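Local coordinates for O-methyltransferase family 2 (Planctopirus limnophila, PDB 5I2H), which probably transfers methyl groups from S-adenosyl-L-methionine to hydroxyl oxygens of small molecules and binds the flavone apigenin in this crystal, at residues A[172-177]-A[209-214]. Sequence-based numbering, arbitrary orientation.
Sequences VAPRFA and IYTMAV
F176 swings its ring carbon CG anti to the backbone N (chi1 177°), while Y210 sets CG anti to its carbonyl carbon, and the two rings meet edge-to-face. The Y210 edge points at the F176 face, with centroids 5.5 Å apart and planes at 77°. F176 CB lies at the Y210 ring edge, in plane, 3.8 Å from Y210 CD1. Further along this edge V172 CG1 sits 3.9 Å from Y210 CE1, and V172 CB packs 3.5 Å from Y210 OH. Segments 172-177 and 209-214, on helices 154-179 and 209-217, cross at -47°, their axes 8.5 Å apart at closest. The second helix follows strand 199-203 of the Rossmann-like methyltransferase sheet, and both aromatic side chains touch L267 of adjacent strand 265-269. The ring of H300 meets both aromatics. Replacing Y210 with an alanine would probably open a gap beside A173 and leave F176 without the tyrosine edge against its face. Alanines A173, A177 and A213 line the rest, with I209 and V214 beside them. A173 CB touches I209 CG2 and stands 4.0 Å from A213 CB. A177 CB packs 3.9 Å from A213 CB. At the far end V214 CG2 reaches the F176 ring edge, 3.7 Å from F176 CE2.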
loop_
_atom_site.group_PDB
_atom_site.type_symbol
_atom_site.label_atom_id
_atom_site.label_comp_id
_atom_site.label_asym_id
_atom_site.label_seq_id
_atom_site.Cartn_x
_atom_site.Cartn_y
_atom_site.Cartn_z
ATOM N N VAL A 172 -15.838 -4.202 15.324
ATOM C CA VAL A 172 -16.422 -2.864 15.401
ATOM C C VAL A 172 -17.749 -2.873 16.165
ATOM O O VAL A 172 -18.095 -1.882 16.814
ATOM C CB VAL A 172 -16.627 -2.268 13.996
ATOM C CG1 VAL A 172 -17.228 -0.826 14.102
ATOM C CG2 VAL A 172 -15.280 -2.253 13.219
ATOM N N ALA A 173 -18.509 -3.973 16.087
ATOM C CA ALA A 173 -19.826 -3.968 16.719
ATOM C C ALA A 173 -19.771 -3.660 18.222
ATOM O O ALA A 173 -20.673 -2.949 18.700
ATOM C CB ALA A 173 -20.563 -5.297 16.468
ATOM N N PRO A 174 -18.750 -4.088 18.997
ATOM C CA PRO A 174 -18.721 -3.687 20.421
ATOM C C PRO A 174 -18.676 -2.176 20.619
ATOM O O PRO A 174 -19.361 -1.641 21.519
ATOM C CB PRO A 174 -17.448 -4.364 20.956
ATOM C CG PRO A 174 -17.271 -5.598 20.059
ATOM C CD PRO A 174 -17.714 -5.101 18.682
ATOM N N ARG A 175 -17.862 -1.473 19.819
ATOM C CA ARG A 175 -17.853 -0.014 19.860
ATOM C C ARG A 175 -19.211 0.541 19.460
ATOM O O ARG A 175 -19.779 1.398 20.148
ATOM C CB ARG A 175 -16.780 0.536 18.920
ATOM C CG ARG A 175 -15.388 0.127 19.252
ATOM C CD ARG A 175 -14.951 0.688 20.570
ATOM N NE ARG A 175 -13.716 0.068 21.032
ATOM C CZ ARG A 175 -13.183 0.354 22.211
ATOM N NH1 ARG A 175 -13.797 1.231 23.008
ATOM N NH2 ARG A 175 -12.056 -0.225 22.587
ATOM N N PHE A 176 -19.735 0.063 18.335
ATOM C CA PHE A 176 -21.013 0.537 17.837
ATOM C C PHE A 176 -22.088 0.460 18.904
ATOM O O PHE A 176 -22.819 1.434 19.133
ATOM C CB PHE A 176 -21.429 -0.295 16.626
ATOM C CG PHE A 176 -22.773 0.085 16.081
ATOM C CD1 PHE A 176 -22.884 1.076 15.139
ATOM C CD2 PHE A 176 -23.908 -0.556 16.507
ATOM C CE1 PHE A 176 -24.123 1.434 14.643
ATOM C CE2 PHE A 176 -25.161 -0.210 16.030
ATOM C CZ PHE A 176 -25.268 0.787 15.097
ATOM N N ALA A 177 -22.229 -0.712 19.536
ATOM C CA ALA A 177 -23.236 -0.850 20.580
ATOM C C ALA A 177 -22.938 0.093 21.748
ATOM O O ALA A 177 -23.861 0.657 22.360
ATOM C CB ALA A 177 -23.328 -2.303 21.042
ATOM N N ILE A 209 -24.422 -8.914 12.978
ATOM C CA ILE A 209 -23.616 -8.860 14.195
ATOM C C ILE A 209 -23.815 -7.538 14.922
ATOM O O ILE A 209 -23.833 -7.504 16.164
ATOM C CB ILE A 209 -22.148 -9.114 13.835
ATOM C CG1 ILE A 209 -21.969 -10.610 13.511
ATOM C CG2 ILE A 209 -21.200 -8.717 14.967
ATOM C CD1 ILE A 209 -20.656 -10.894 12.786
ATOM N N TYR A 210 -23.954 -6.424 14.178
ATOM C CA TYR A 210 -24.149 -5.148 14.862
ATOM C C TYR A 210 -25.433 -5.161 15.675
ATOM O O TYR A 210 -25.469 -4.639 16.800
ATOM C CB TYR A 210 -24.152 -3.982 13.874
ATOM C CG TYR A 210 -22.777 -3.752 13.267
ATOM C CD1 TYR A 210 -21.832 -2.961 13.903
ATOM C CD2 TYR A 210 -22.419 -4.333 12.052
ATOM C CE1 TYR A 210 -20.569 -2.766 13.354
ATOM C CE2 TYR A 210 -21.156 -4.136 11.492
ATOM C CZ TYR A 210 -20.240 -3.339 12.143
ATOM O OH TYR A 210 -18.978 -3.140 11.606
ATOM N N THR A 211 -26.503 -5.730 15.103
ATOM C CA THR A 211 -27.771 -5.825 15.821
ATOM C C THR A 211 -27.659 -6.756 17.015
ATOM O O THR A 211 -28.192 -6.443 18.087
ATOM C CB THR A 211 -28.866 -6.291 14.871
ATOM O OG1 THR A 211 -29.009 -5.300 13.848
ATOM C CG2 THR A 211 -30.203 -6.452 15.594
HETATM N N MSE A 212 -26.958 -7.892 16.864
HETATM C CA MSE A 212 -26.796 -8.802 17.995
HETATM C C MSE A 212 -26.068 -8.110 19.158
HETATM O O MSE A 212 -26.464 -8.295 20.311
HETATM C CB MSE A 212 -26.066 -10.077 17.583
HETATM C CG MSE A 212 -26.849 -10.841 16.534
HETATM SE SE MSE A 212 -25.701 -12.190 15.787
HETATM C CE MSE A 212 -26.798 -12.437 14.172
ATOM N N ALA A 213 -25.031 -7.309 18.877
ATOM C CA ALA A 213 -24.387 -6.564 19.958
ATOM C C ALA A 213 -25.367 -5.598 20.620
ATOM O O ALA A 213 -25.439 -5.516 21.856
ATOM C CB ALA A 213 -23.152 -5.831 19.437
ATOM N N VAL A 214 -26.129 -4.845 19.817
ATOM C CA VAL A 214 -27.096 -3.921 20.409
ATOM C C VAL A 214 -28.085 -4.678 21.289
ATOM O O VAL A 214 -28.425 -4.239 22.401
ATOM C CB VAL A 214 -27.806 -3.128 19.293
ATOM C CG1 VAL A 214 -29.009 -2.352 19.844
ATOM C CG2 VAL A 214 -26.798 -2.178 18.642
#